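Local coordinates for protein glucanase (Clostridium thermocellum, PDB 5GXX) that probably hydrolyses internal beta-1,4-glucosidic bonds of cellulose, as a family 9 endoglucanase of the clostridial cellulosome, at residues D247-A252 against H266-M271; Q270-W275 against T306-L311; A452-S457 against E551-I556; T461-L466 against Y483-D488. The protein carries 1 engineered substitution. All blocks are in the same frame, centred on the assembly; numbering follows the deposited sequence.

Contact 1: D247-A252 against H266-M271; sequences DCHYGA and HKFAQM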
# COMPACT_ATOMS: atom_id res chain seq x y z
N ASP A 247 -18.07 26.73 -36.12
CA ASP A 247 -18.26 27.50 -37.33
C ASP A 247 -19.65 27.35 -37.93
O ASP A 247 -19.99 26.35 -38.58
CB ASP A 247 -17.18 27.11 -38.35
CG ASP A 247 -17.13 28.04 -39.54
OD1 ASP A 247 -18.00 28.94 -39.66
OD2 ASP A 247 -16.22 27.83 -40.37
N CYS A 248 -20.45 28.39 -37.71
CA CYS A 248 -21.83 28.47 -38.16
C CYS A 248 -22.01 29.36 -39.39
O CYS A 248 -23.14 29.71 -39.74
CB CYS A 248 -22.72 28.97 -37.01
SG CYS A 248 -23.02 27.76 -35.71
N HIS A 249 -20.94 29.74 -40.09
CA HIS A 249 -21.11 30.60 -41.26
C HIS A 249 -21.93 29.95 -42.36
O HIS A 249 -22.65 30.64 -43.08
CB HIS A 249 -19.84 31.27 -41.83
CG HIS A 249 -19.01 30.39 -42.72
ND1 HIS A 249 -18.02 29.58 -42.22
CD2 HIS A 249 -18.95 30.26 -44.07
CE1 HIS A 249 -17.41 28.96 -43.22
NE2 HIS A 249 -17.97 29.35 -44.35
N TYR A 250 -21.81 28.63 -42.46
CA TYR A 250 -22.53 27.84 -43.47
C TYR A 250 -24.03 28.10 -43.37
O TYR A 250 -24.68 28.49 -44.35
CB TYR A 250 -22.22 26.34 -43.33
CG TYR A 250 -20.72 26.10 -43.26
CD1 TYR A 250 -19.97 26.01 -44.43
CD2 TYR A 250 -20.06 26.02 -42.03
CE1 TYR A 250 -18.59 25.84 -44.38
CE2 TYR A 250 -18.67 25.85 -41.98
CZ TYR A 250 -17.95 25.77 -43.16
OH TYR A 250 -16.59 25.63 -43.13
N GLY A 251 -24.58 27.90 -42.18
CA GLY A 251 -26.00 28.11 -41.93
C GLY A 251 -26.37 29.58 -42.03
O GLY A 251 -27.46 29.90 -42.50
N ALA A 252 -25.47 30.46 -41.59
CA ALA A 252 -25.74 31.89 -41.70
C ALA A 252 -25.92 32.34 -43.15
O ALA A 252 -26.78 33.17 -43.43
CB ALA A 252 -24.67 32.70 -40.99
N HIS A 266 -26.82 32.65 -52.40
CA HIS A 266 -27.33 31.48 -53.10
C HIS A 266 -26.21 30.69 -53.77
O HIS A 266 -26.17 29.45 -53.68
CB HIS A 266 -28.42 31.86 -54.11
CG HIS A 266 -29.74 32.13 -53.46
ND1 HIS A 266 -30.54 31.13 -52.95
CD2 HIS A 266 -30.40 33.29 -53.23
CE1 HIS A 266 -31.63 31.66 -52.43
NE2 HIS A 266 -31.56 32.97 -52.58
N LYS A 267 -25.28 31.41 -54.39
CA LYS A 267 -24.10 30.79 -54.97
C LYS A 267 -23.32 30.01 -53.92
O LYS A 267 -22.92 28.86 -54.19
CB LYS A 267 -23.19 31.83 -55.64
CG LYS A 267 -21.88 31.28 -56.18
CD LYS A 267 -21.10 32.34 -56.95
CE LYS A 267 -19.83 31.74 -57.54
NZ LYS A 267 -19.25 32.63 -58.58
N PHE A 268 -23.09 30.64 -52.77
CA PHE A 268 -22.40 29.97 -51.67
C PHE A 268 -23.13 28.72 -51.20
O PHE A 268 -22.50 27.67 -51.08
CB PHE A 268 -22.12 30.89 -50.48
CG PHE A 268 -21.51 30.15 -49.32
CD1 PHE A 268 -20.13 29.99 -49.27
CD2 PHE A 268 -22.30 29.51 -48.38
CE1 PHE A 268 -19.54 29.26 -48.24
CE2 PHE A 268 -21.73 28.78 -47.35
CZ PHE A 268 -20.35 28.65 -47.28
N ALA A 269 -24.43 28.83 -50.91
CA ALA A 269 -25.21 27.72 -50.38
C ALA A 269 -25.16 26.54 -51.35
O ALA A 269 -25.03 25.41 -50.91
CB ALA A 269 -26.66 28.14 -50.13
N GLN A 270 -25.28 26.81 -52.66
CA GLN A 270 -25.29 25.74 -53.66
C GLN A 270 -23.91 25.09 -53.82
O GLN A 270 -23.81 23.87 -53.99
CB GLN A 270 -25.87 26.23 -54.99
CG GLN A 270 -27.35 26.54 -54.89
CD GLN A 270 -27.91 27.32 -56.07
OE1 GLN A 270 -27.37 27.26 -57.18
NE2 GLN A 270 -28.99 28.05 -55.83
N MET A 271 -22.85 25.89 -53.73
CA MET A 271 -21.49 25.36 -53.80
C MET A 271 -21.21 24.44 -52.59
O MET A 271 -20.74 23.29 -52.73
CB MET A 271 -20.48 26.52 -53.84
CG MET A 271 -19.02 26.08 -53.91
SD MET A 271 -17.90 27.50 -53.97
CE MET A 271 -18.81 28.64 -55.01

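Contact 2: Q270-W275 against T306-L311; sequences QMHLDW and TTEAFL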
# COMPACT_ATOMS: atom_id res chain seq x y z
N GLN A 270 -25.28 26.81 -52.66
CA GLN A 270 -25.29 25.74 -53.66
C GLN A 270 -23.91 25.09 -53.82
O GLN A 270 -23.81 23.87 -53.99
CB GLN A 270 -25.87 26.23 -54.99
CG GLN A 270 -27.35 26.54 -54.89
CD GLN A 270 -27.91 27.32 -56.07
OE1 GLN A 270 -27.37 27.26 -57.18
NE2 GLN A 270 -28.99 28.05 -55.83
N MET A 271 -22.85 25.89 -53.73
CA MET A 271 -21.49 25.36 -53.80
C MET A 271 -21.21 24.44 -52.59
O MET A 271 -20.74 23.29 -52.73
CB MET A 271 -20.48 26.52 -53.84
CG MET A 271 -19.02 26.08 -53.91
SD MET A 271 -17.90 27.50 -53.97
CE MET A 271 -18.81 28.64 -55.01
N HIS A 272 -21.55 24.94 -51.41
CA HIS A 272 -21.36 24.21 -50.16
C HIS A 272 -22.18 22.91 -50.15
O HIS A 272 -21.64 21.81 -49.89
CB HIS A 272 -21.77 25.12 -48.98
CG HIS A 272 -21.96 24.40 -47.68
ND1 HIS A 272 -20.92 23.84 -46.96
CD2 HIS A 272 -23.09 24.13 -46.97
CE1 HIS A 272 -21.41 23.24 -45.88
NE2 HIS A 272 -22.72 23.42 -45.85
N LEU A 273 -23.46 23.02 -50.45
CA LEU A 273 -24.29 21.82 -50.43
C LEU A 273 -23.92 20.84 -51.55
O LEU A 273 -23.90 19.62 -51.33
CB LEU A 273 -25.80 22.13 -50.44
CG LEU A 273 -26.31 22.78 -49.16
CD1 LEU A 273 -27.72 23.33 -49.35
CD2 LEU A 273 -26.20 21.89 -47.92
N ASP A 274 -23.57 21.37 -52.73
CA ASP A 274 -23.17 20.47 -53.81
C ASP A 274 -21.95 19.65 -53.38
O ASP A 274 -21.87 18.47 -53.69
CB ASP A 274 -22.83 21.27 -55.08
CG ASP A 274 -24.07 21.71 -55.85
OD1 ASP A 274 -25.22 21.44 -55.41
OD2 ASP A 274 -23.87 22.30 -56.92
N TRP A 275 -21.02 20.27 -52.68
CA TRP A 275 -19.82 19.58 -52.21
C TRP A 275 -20.15 18.41 -51.29
O TRP A 275 -19.40 17.44 -51.27
CB TRP A 275 -18.85 20.57 -51.55
CG TRP A 275 -17.54 19.99 -51.09
CD1 TRP A 275 -16.43 19.75 -51.84
CD2 TRP A 275 -17.23 19.56 -49.76
NE1 TRP A 275 -15.44 19.17 -51.06
CE2 TRP A 275 -15.91 19.06 -49.77
CE3 TRP A 275 -17.94 19.56 -48.55
CZ2 TRP A 275 -15.28 18.59 -48.63
CZ3 TRP A 275 -17.31 19.10 -47.41
CH2 TRP A 275 -15.99 18.62 -47.46
N THR A 306 -25.61 14.70 -40.27
CA THR A 306 -26.98 15.03 -39.87
C THR A 306 -27.23 16.53 -39.71
O THR A 306 -28.36 16.97 -39.91
CB THR A 306 -27.43 14.27 -38.61
OG1 THR A 306 -26.60 14.62 -37.49
CG2 THR A 306 -27.34 12.79 -38.83
N THR A 307 -26.20 17.29 -39.37
CA THR A 307 -26.31 18.75 -39.29
C THR A 307 -26.47 19.31 -40.70
O THR A 307 -27.33 20.17 -40.97
CB THR A 307 -25.10 19.39 -38.57
OG1 THR A 307 -25.03 18.87 -37.23
CG2 THR A 307 -25.24 20.92 -38.54
N GLU A 308 -25.66 18.79 -41.63
CA GLU A 308 -25.77 19.21 -43.04
C GLU A 308 -27.12 18.81 -43.60
O GLU A 308 -27.66 19.55 -44.43
CB GLU A 308 -24.61 18.65 -43.87
CG GLU A 308 -23.28 19.30 -43.50
CD GLU A 308 -23.28 20.78 -43.85
OE1 GLU A 308 -23.85 21.16 -44.90
OE2 GLU A 308 -22.71 21.62 -43.10
N ALA A 309 -27.67 17.67 -43.16
CA ALA A 309 -29.03 17.31 -43.56
C ALA A 309 -30.02 18.41 -43.18
O ALA A 309 -30.84 18.81 -44.01
CB ALA A 309 -29.46 15.93 -43.00
N PHE A 310 -29.92 18.94 -41.96
CA PHE A 310 -30.79 20.05 -41.57
C PHE A 310 -30.61 21.27 -42.46
O PHE A 310 -31.61 21.81 -42.93
CB PHE A 310 -30.56 20.39 -40.09
CG PHE A 310 -31.46 21.49 -39.57
CD1 PHE A 310 -32.84 21.41 -39.75
CD2 PHE A 310 -30.92 22.57 -38.88
CE1 PHE A 310 -33.67 22.40 -39.25
CE2 PHE A 310 -31.76 23.57 -38.39
CZ PHE A 310 -33.14 23.49 -38.57
N LEU A 311 -29.38 21.69 -42.70
CA LEU A 311 -29.16 22.83 -43.58
C LEU A 311 -29.71 22.62 -44.98
O LEU A 311 -30.29 23.54 -45.57
CB LEU A 311 -27.67 23.14 -43.70
CG LEU A 311 -27.10 24.16 -42.72
CD1 LEU A 311 -27.23 23.71 -41.27
CD2 LEU A 311 -25.65 24.49 -43.04

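Contact 3: A452-S457 against E551-I556; sequences AINQAS and ELQFRI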
# COMPACT_ATOMS: atom_id res chain seq x y z
N ALA A 452 -18.27 -12.02 4.87
CA ALA A 452 -17.60 -13.31 4.87
C ALA A 452 -17.24 -13.65 6.31
O ALA A 452 -17.05 -12.76 7.15
CB ALA A 452 -16.35 -13.30 4.00
N ILE A 453 -17.18 -14.95 6.58
CA ILE A 453 -16.61 -15.42 7.83
C ILE A 453 -15.10 -15.20 7.72
O ILE A 453 -14.43 -15.79 6.87
CB ILE A 453 -16.93 -16.90 8.08
CG1 ILE A 453 -18.44 -17.09 8.16
CG2 ILE A 453 -16.23 -17.37 9.35
CD1 ILE A 453 -18.90 -18.49 7.79
N ASN A 454 -14.59 -14.29 8.55
CA ASN A 454 -13.16 -13.98 8.51
C ASN A 454 -12.37 -15.00 9.34
O ASN A 454 -11.23 -15.34 9.01
CB ASN A 454 -12.92 -12.54 8.96
CG ASN A 454 -11.60 -11.99 8.45
OD1 ASN A 454 -11.35 -11.94 7.25
ND2 ASN A 454 -10.74 -11.59 9.38
N GLN A 455 -12.99 -15.47 10.41
CA GLN A 455 -12.43 -16.54 11.24
C GLN A 455 -13.56 -17.07 12.12
O GLN A 455 -14.32 -16.29 12.69
CB GLN A 455 -11.31 -16.02 12.13
CG GLN A 455 -10.46 -17.12 12.75
CD GLN A 455 -9.35 -16.60 13.65
OE1 GLN A 455 -8.97 -15.43 13.58
NE2 GLN A 455 -8.83 -17.47 14.50
N ALA A 456 -13.63 -18.39 12.22
CA ALA A 456 -14.58 -19.04 13.12
C ALA A 456 -13.76 -19.74 14.20
O ALA A 456 -12.66 -20.22 13.93
CB ALA A 456 -15.44 -20.03 12.36
N SER A 457 -14.29 -19.78 15.41
CA SER A 457 -13.58 -20.40 16.52
C SER A 457 -14.60 -21.02 17.46
O SER A 457 -15.78 -20.67 17.41
CB SER A 457 -12.75 -19.33 17.22
OG SER A 457 -12.52 -19.64 18.58
N GLU A 551 -14.94 -1.20 4.70
CA GLU A 551 -14.61 -2.49 5.29
C GLU A 551 -14.42 -2.39 6.80
O GLU A 551 -13.72 -1.49 7.28
CB GLU A 551 -13.37 -3.10 4.64
CG GLU A 551 -12.97 -4.44 5.27
CD GLU A 551 -11.83 -5.13 4.53
OE1 GLU A 551 -11.54 -4.80 3.36
OE2 GLU A 551 -11.21 -6.03 5.14
N LEU A 552 -15.09 -3.28 7.51
CA LEU A 552 -14.89 -3.47 8.95
C LEU A 552 -14.71 -4.97 9.22
O LEU A 552 -15.41 -5.80 8.62
CB LEU A 552 -16.12 -2.95 9.70
CG LEU A 552 -16.08 -3.02 11.23
CD1 LEU A 552 -15.04 -2.10 11.81
CD2 LEU A 552 -17.45 -2.63 11.79
N GLN A 553 -13.79 -5.32 10.12
CA GLN A 553 -13.68 -6.69 10.61
C GLN A 553 -14.02 -6.61 12.09
O GLN A 553 -13.34 -5.93 12.85
CB GLN A 553 -12.29 -7.28 10.39
CG GLN A 553 -11.99 -7.57 8.92
CD GLN A 553 -10.53 -7.78 8.62
OE1 GLN A 553 -9.78 -8.29 9.45
NE2 GLN A 553 -10.12 -7.40 7.41
N PHE A 554 -15.09 -7.29 12.48
CA PHE A 554 -15.48 -7.28 13.88
C PHE A 554 -15.57 -8.70 14.40
O PHE A 554 -15.85 -9.64 13.65
CB PHE A 554 -16.78 -6.50 14.11
CG PHE A 554 -17.97 -7.01 13.35
CD1 PHE A 554 -18.79 -7.99 13.90
CD2 PHE A 554 -18.30 -6.48 12.11
CE1 PHE A 554 -19.91 -8.44 13.22
CE2 PHE A 554 -19.42 -6.94 11.42
CZ PHE A 554 -20.23 -7.92 11.97
N ARG A 555 -15.27 -8.84 15.69
CA ARG A 555 -15.31 -10.12 16.37
C ARG A 555 -16.30 -10.05 17.53
O ARG A 555 -16.30 -9.07 18.29
CB ARG A 555 -13.91 -10.46 16.88
CG ARG A 555 -13.79 -11.82 17.58
CD ARG A 555 -12.38 -12.07 18.14
NE ARG A 555 -11.40 -12.14 17.06
CZ ARG A 555 -10.17 -12.64 17.19
NH1 ARG A 555 -9.76 -13.13 18.35
NH2 ARG A 555 -9.35 -12.66 16.15
N ILE A 556 -17.13 -11.08 17.65
CA ILE A 556 -18.05 -11.23 18.78
C ILE A 556 -17.64 -12.53 19.47
O ILE A 556 -17.66 -13.59 18.85
CB ILE A 556 -19.51 -11.26 18.27
CG1 ILE A 556 -19.81 -10.00 17.44
CG2 ILE A 556 -20.49 -11.41 19.44
CD1 ILE A 556 -20.96 -10.16 16.45

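Contact 4: T461-L466 against Y483-D488; sequences TEIKAL and YNYYMD. With CA (calcium ion), chain D.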
# COMPACT_ATOMS: atom_id res chain seq x y z
N THR A 461 -17.13 -15.59 16.62
CA THR A 461 -17.33 -15.38 15.19
C THR A 461 -16.63 -14.08 14.80
O THR A 461 -16.82 -13.08 15.49
CB THR A 461 -18.83 -15.23 14.88
OG1 THR A 461 -19.48 -16.49 15.08
CG2 THR A 461 -19.07 -14.82 13.42
N GLU A 462 -15.86 -14.08 13.72
CA GLU A 462 -15.28 -12.84 13.23
C GLU A 462 -15.75 -12.63 11.80
O GLU A 462 -15.58 -13.51 10.95
CB GLU A 462 -13.75 -12.89 13.30
CG GLU A 462 -13.10 -11.57 12.94
CD GLU A 462 -11.60 -11.63 13.14
OE1 GLU A 462 -11.14 -11.38 14.27
OE2 GLU A 462 -10.91 -11.93 12.15
N ILE A 463 -16.30 -11.45 11.56
CA ILE A 463 -16.92 -11.11 10.28
C ILE A 463 -16.10 -10.03 9.57
O ILE A 463 -15.68 -9.07 10.20
CB ILE A 463 -18.36 -10.57 10.50
CG1 ILE A 463 -19.28 -11.59 11.18
CG2 ILE A 463 -18.99 -10.11 9.18
CD1 ILE A 463 -19.40 -12.91 10.46
N LYS A 464 -15.87 -10.22 8.27
CA LYS A 464 -15.43 -9.13 7.40
C LYS A 464 -16.68 -8.62 6.68
O LYS A 464 -17.38 -9.39 6.01
CB LYS A 464 -14.36 -9.61 6.42
CG LYS A 464 -13.97 -8.57 5.38
CD LYS A 464 -13.01 -9.19 4.39
CE LYS A 464 -12.69 -8.26 3.23
NZ LYS A 464 -11.60 -8.83 2.38
N ALA A 465 -16.95 -7.32 6.82
CA ALA A 465 -18.15 -6.75 6.22
C ALA A 465 -17.85 -5.47 5.43
O ALA A 465 -17.16 -4.58 5.91
CB ALA A 465 -19.18 -6.47 7.31
N LEU A 466 -18.39 -5.41 4.22
CA LEU A 466 -18.22 -4.26 3.34
C LEU A 466 -19.58 -3.63 3.10
O LEU A 466 -20.43 -4.24 2.46
CB LEU A 466 -17.63 -4.71 2.00
CG LEU A 466 -16.10 -4.64 1.91
CD1 LEU A 466 -15.42 -5.63 2.86
CD2 LEU A 466 -15.71 -4.91 0.45
N TYR A 483 -25.84 -0.83 9.49
CA TYR A 483 -26.33 -2.18 9.26
C TYR A 483 -26.31 -2.97 10.56
O TYR A 483 -25.57 -2.62 11.49
CB TYR A 483 -25.56 -2.88 8.14
CG TYR A 483 -24.08 -3.10 8.39
CD1 TYR A 483 -23.65 -4.19 9.15
CD2 TYR A 483 -23.12 -2.24 7.87
CE1 TYR A 483 -22.30 -4.42 9.36
CE2 TYR A 483 -21.76 -2.47 8.07
CZ TYR A 483 -21.37 -3.56 8.82
OH TYR A 483 -20.03 -3.80 9.05
N ASN A 484 -27.10 -4.03 10.61
CA ASN A 484 -27.22 -4.83 11.82
C ASN A 484 -26.74 -6.27 11.62
O ASN A 484 -26.93 -6.86 10.55
CB ASN A 484 -28.68 -4.85 12.29
CG ASN A 484 -29.20 -3.48 12.70
OD1 ASN A 484 -28.44 -2.53 12.91
ND2 ASN A 484 -30.52 -3.39 12.86
N TYR A 485 -26.09 -6.81 12.66
CA TYR A 485 -25.69 -8.21 12.70
C TYR A 485 -26.45 -8.89 13.84
O TYR A 485 -26.24 -8.58 15.01
CB TYR A 485 -24.17 -8.36 12.92
CG TYR A 485 -23.72 -9.81 12.84
CD1 TYR A 485 -23.71 -10.62 13.97
CD2 TYR A 485 -23.31 -10.36 11.62
CE1 TYR A 485 -23.33 -11.97 13.88
CE2 TYR A 485 -22.92 -11.69 11.53
CZ TYR A 485 -22.93 -12.48 12.66
OH TYR A 485 -22.54 -13.80 12.50
N TYR A 486 -27.35 -9.81 13.48
CA TYR A 486 -28.24 -10.47 14.43
C TYR A 486 -27.78 -11.86 14.83
O TYR A 486 -27.35 -12.66 13.99
CB TYR A 486 -29.65 -10.61 13.83
CG TYR A 486 -30.34 -9.33 13.45
CD1 TYR A 486 -31.08 -8.61 14.38
CD2 TYR A 486 -30.28 -8.87 12.14
CE1 TYR A 486 -31.74 -7.44 14.03
CE2 TYR A 486 -30.94 -7.70 11.78
CZ TYR A 486 -31.66 -6.99 12.73
OH TYR A 486 -32.30 -5.83 12.36
N MET A 487 -27.93 -12.14 16.12
CA MET A 487 -27.52 -13.40 16.73
C MET A 487 -28.64 -13.98 17.59
O MET A 487 -29.47 -13.23 18.11
CB MET A 487 -26.33 -13.15 17.66
CG MET A 487 -25.15 -12.50 17.00
SD MET A 487 -24.09 -11.75 18.25
CE MET A 487 -24.81 -10.11 18.41
N ASP A 488 -28.62 -15.29 17.76
CA ASP A 488 -29.45 -15.98 18.73
C ASP A 488 -28.52 -16.39 19.87
O ASP A 488 -27.57 -17.14 19.66
CB ASP A 488 -30.13 -17.19 18.09
CG ASP A 488 -31.11 -17.89 19.02
OD1 ASP A 488 -30.96 -17.78 20.25
OD2 ASP A 488 -32.03 -18.56 18.51
CA CA D . -26.00 -18.41 18.53
O HOH W 1 -22.30 -15.05 14.82
O HOH W 2 -18.60 -2.34 7.24
O HOH W 3 -24.20 -16.86 18.72

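Contact 1: D247-A252 against H266-M271
A lone phenylalanine carries one whole side of this contact: from helix 263-276, Phe268 reaches the first turn of helix 249-260 and brings CZ up against two rings that are sequence neighbours, His249 and Tyr250. Its CG lies anti to the backbone N (chi1 176°), which sends the ring straight across the gap. CZ does most of the touching, 3.8 Å from His249 NE2 and 3.9 Å from Tyr250 CD1. Tyr250 CD1 lies in the plane of the phenylalanine ring, at its edge. The imidazole is met obliquely, with the ring planes 52° apart. The imidazole itself is pinned from several directions. His249 ND1 donates to Asp247 OD1 at 2.6 Å, on the syn side of the carboxylate and near the imidazole plane. The same oxygen takes the backbone N of His249 at 3.1 Å on its anti side, an Asx turn just ahead of the helix. NE2 is held by the carbonyl of Glu238, and one imidazole face lies against the Tyr250 ring. With both nitrogens engaged, the rotation of the imidazole is fixed independently of Phe268. The three touching residues are buried in the (alpha/alpha)6-barrel catalytic domain of family 9, where Phe268 also packs on Met253 of helix 249-260, while Asp247 and His249 lean on Asp199, a calcium ligand of helix 198-212.

Contact 2: Q270-W275 against T306-L311
His272 and Glu308 approach from opposite directions, the imidazole from helix 263-276 and the carboxylate from helix 301-318, and their flat groups stand 75° apart. The first torsion of His272, near 180°, extends the ring away from the main-chain nitrogen and directs NE2 at the facing helix. Glu308 starts off to one side of the contact and has to turn, its chain bending at chi2 to bring the carboxylate to the NE2 end of the ring, OE2 in the imidazole plane and OE1 out of it. His272 NE2 then gives Glu308 OE1 a bond of 2.7 Å, short but poorly aligned and therefore weak, with an N-H...O angle of 124°. Each group has a second, outside anchor. His272 ND1 is bonded to the carbonyl of Tyr239 and Glu308 OE2 to the backbone N of His243, so the loop carrying these two residues holds the ring and the carboxylate in place. ND1 bonds a carbonyl and NE2 meets a carboxylate, so a doubly protonated imidazole would be consistent with the site.

Leucines flank the polar pair. Leu273 begins off to the side but curls its end inward, CD2 lying 3.9 Å from Glu308 OE1. From the other helix Leu311 points across and brings CD2 to 4.2 Å from His272 NE2. All four residues are buried, so the histidine-glutamate pair is a polar link within an apolar interface of the (alpha/alpha)6 barrel. The helix segments run roughly antiparallel, crossing with N-to-C directions 138° apart and axes 11.1 Å at closest approach. Beyond them, Leu273 also rests on Tyr328 of helix 322-340, and Leu311 on Trp70 of helix 58-75.

Contact 3: A452-S457 against E551-I556
Asn454 and Gln553 bring their amides together across an intervening strand, Asn454 ND2 standing 3.4 Å from Gln553 OE1 with the two amide planes turned 42° from each other. Next along, Gln455 OE1 approaches Arg555 NH2 at 3.8 Å, its amide nearly perpendicular to the guanidinium (80° between planes). The backbones are not paired here: the nearest CA atoms, those of Asn454 and Gln553, are 7.6 Å apart, and strand 460-469 runs between the two segments. Glu462 of that strand organises the second shell, one carboxylate oxygen bonded to Asn454 ND2 and the other in a salt bridge with Arg555 NH2. Asn454 and Gln455 both face Glu462 in a classic beta bulge, which turns both side chains to the same side of the sheet, toward Gln553 and Arg555. Gln553 is steadied along its own strand, where NE2 donates 2.9 Å to Glu551 OE2, the carboxylate oxygen lying in the amide plane of the glutamine. Arg555 makes a cation-pi contact with Phe460 and also packs on Asp514 of the second subunit. The contact therefore belongs to the polar outer face of the antiparallel sheet, in the region of the cellulose-binding module. Chemically, backbone hydrogen bonds of strand 460-469 join the three strands; Glu462, between an amide and a guanidinium, adds a side-chain link on the outer face, where the direct Asn454-Gln553 and Gln455-Arg555 approaches are looser.

Contact 4: T461-L466 against Y483-D488
Tyr485 loses more surface here than any other residue, and it lies against Ile463 and Thr461 of the facing strand. Ile463 and the tyrosine come from opposite directions: CG1 of Ile463 sits 3.7 Å from Tyr485 CE2, obliquely to the ring, while Ile463 CD1 reaches along to the hydroxyl. With chi1 at -175° the tyrosine is extended, carrying the ring out across the gap so that OH ends 3.7 Å from Thr461 CG2. Water 1 lies in the ring plane at this end, bonded to Tyr485 OH at 2.6 Å and to Thr461 OG1, which also takes the indole NE1 of Trp565. These strands belong to different antiparallel sheets, the axes of the two segments 10.5 Å apart at closest approach, and face each other as the two layers of a beta-sandwich in the cellulose-binding module; side chains and waters bridge the gap. Tyr483, with the next largest share, crosses between the layers beside Ala465, whose CB stands 3.3 Å from Tyr483 OH, at an oblique angle to the ring. Water 2 bonds this hydroxyl at 2.7 Å and donates to Ala465 O, so the hydroxyls of Tyr483 and Tyr485 each have a water partner linking the layers. At the far end of strand 481-488, Asp488 O binds a calcium ion at 2.3 Å, a site completed by water 3, Glu491, Asp566, Asn569 and Asp570.

How the contacts relate
The four contacts fall into two pairs on opposite sides of the centre of the chain. Contacts 1 and 2 have centres 8 Å apart in the family 9 catalytic domain and share helix 263-276, with Gln270 and Met271 in both; Tyr250 of contact 1 packs on His272 of contact 2. Contacts 3 and 4, 7 Å apart, lie in the beta-sandwich: contact 3 spans strand 460-469, from which contact 4 reaches to the opposite sheet. Along the chain the helical pair closes before the strand pair opens, and contact 4 falls between the two segments of contact 3. The pairs are centred about 66 to 71 Å apart, consistent with separately built catalytic and cellulose-binding modules.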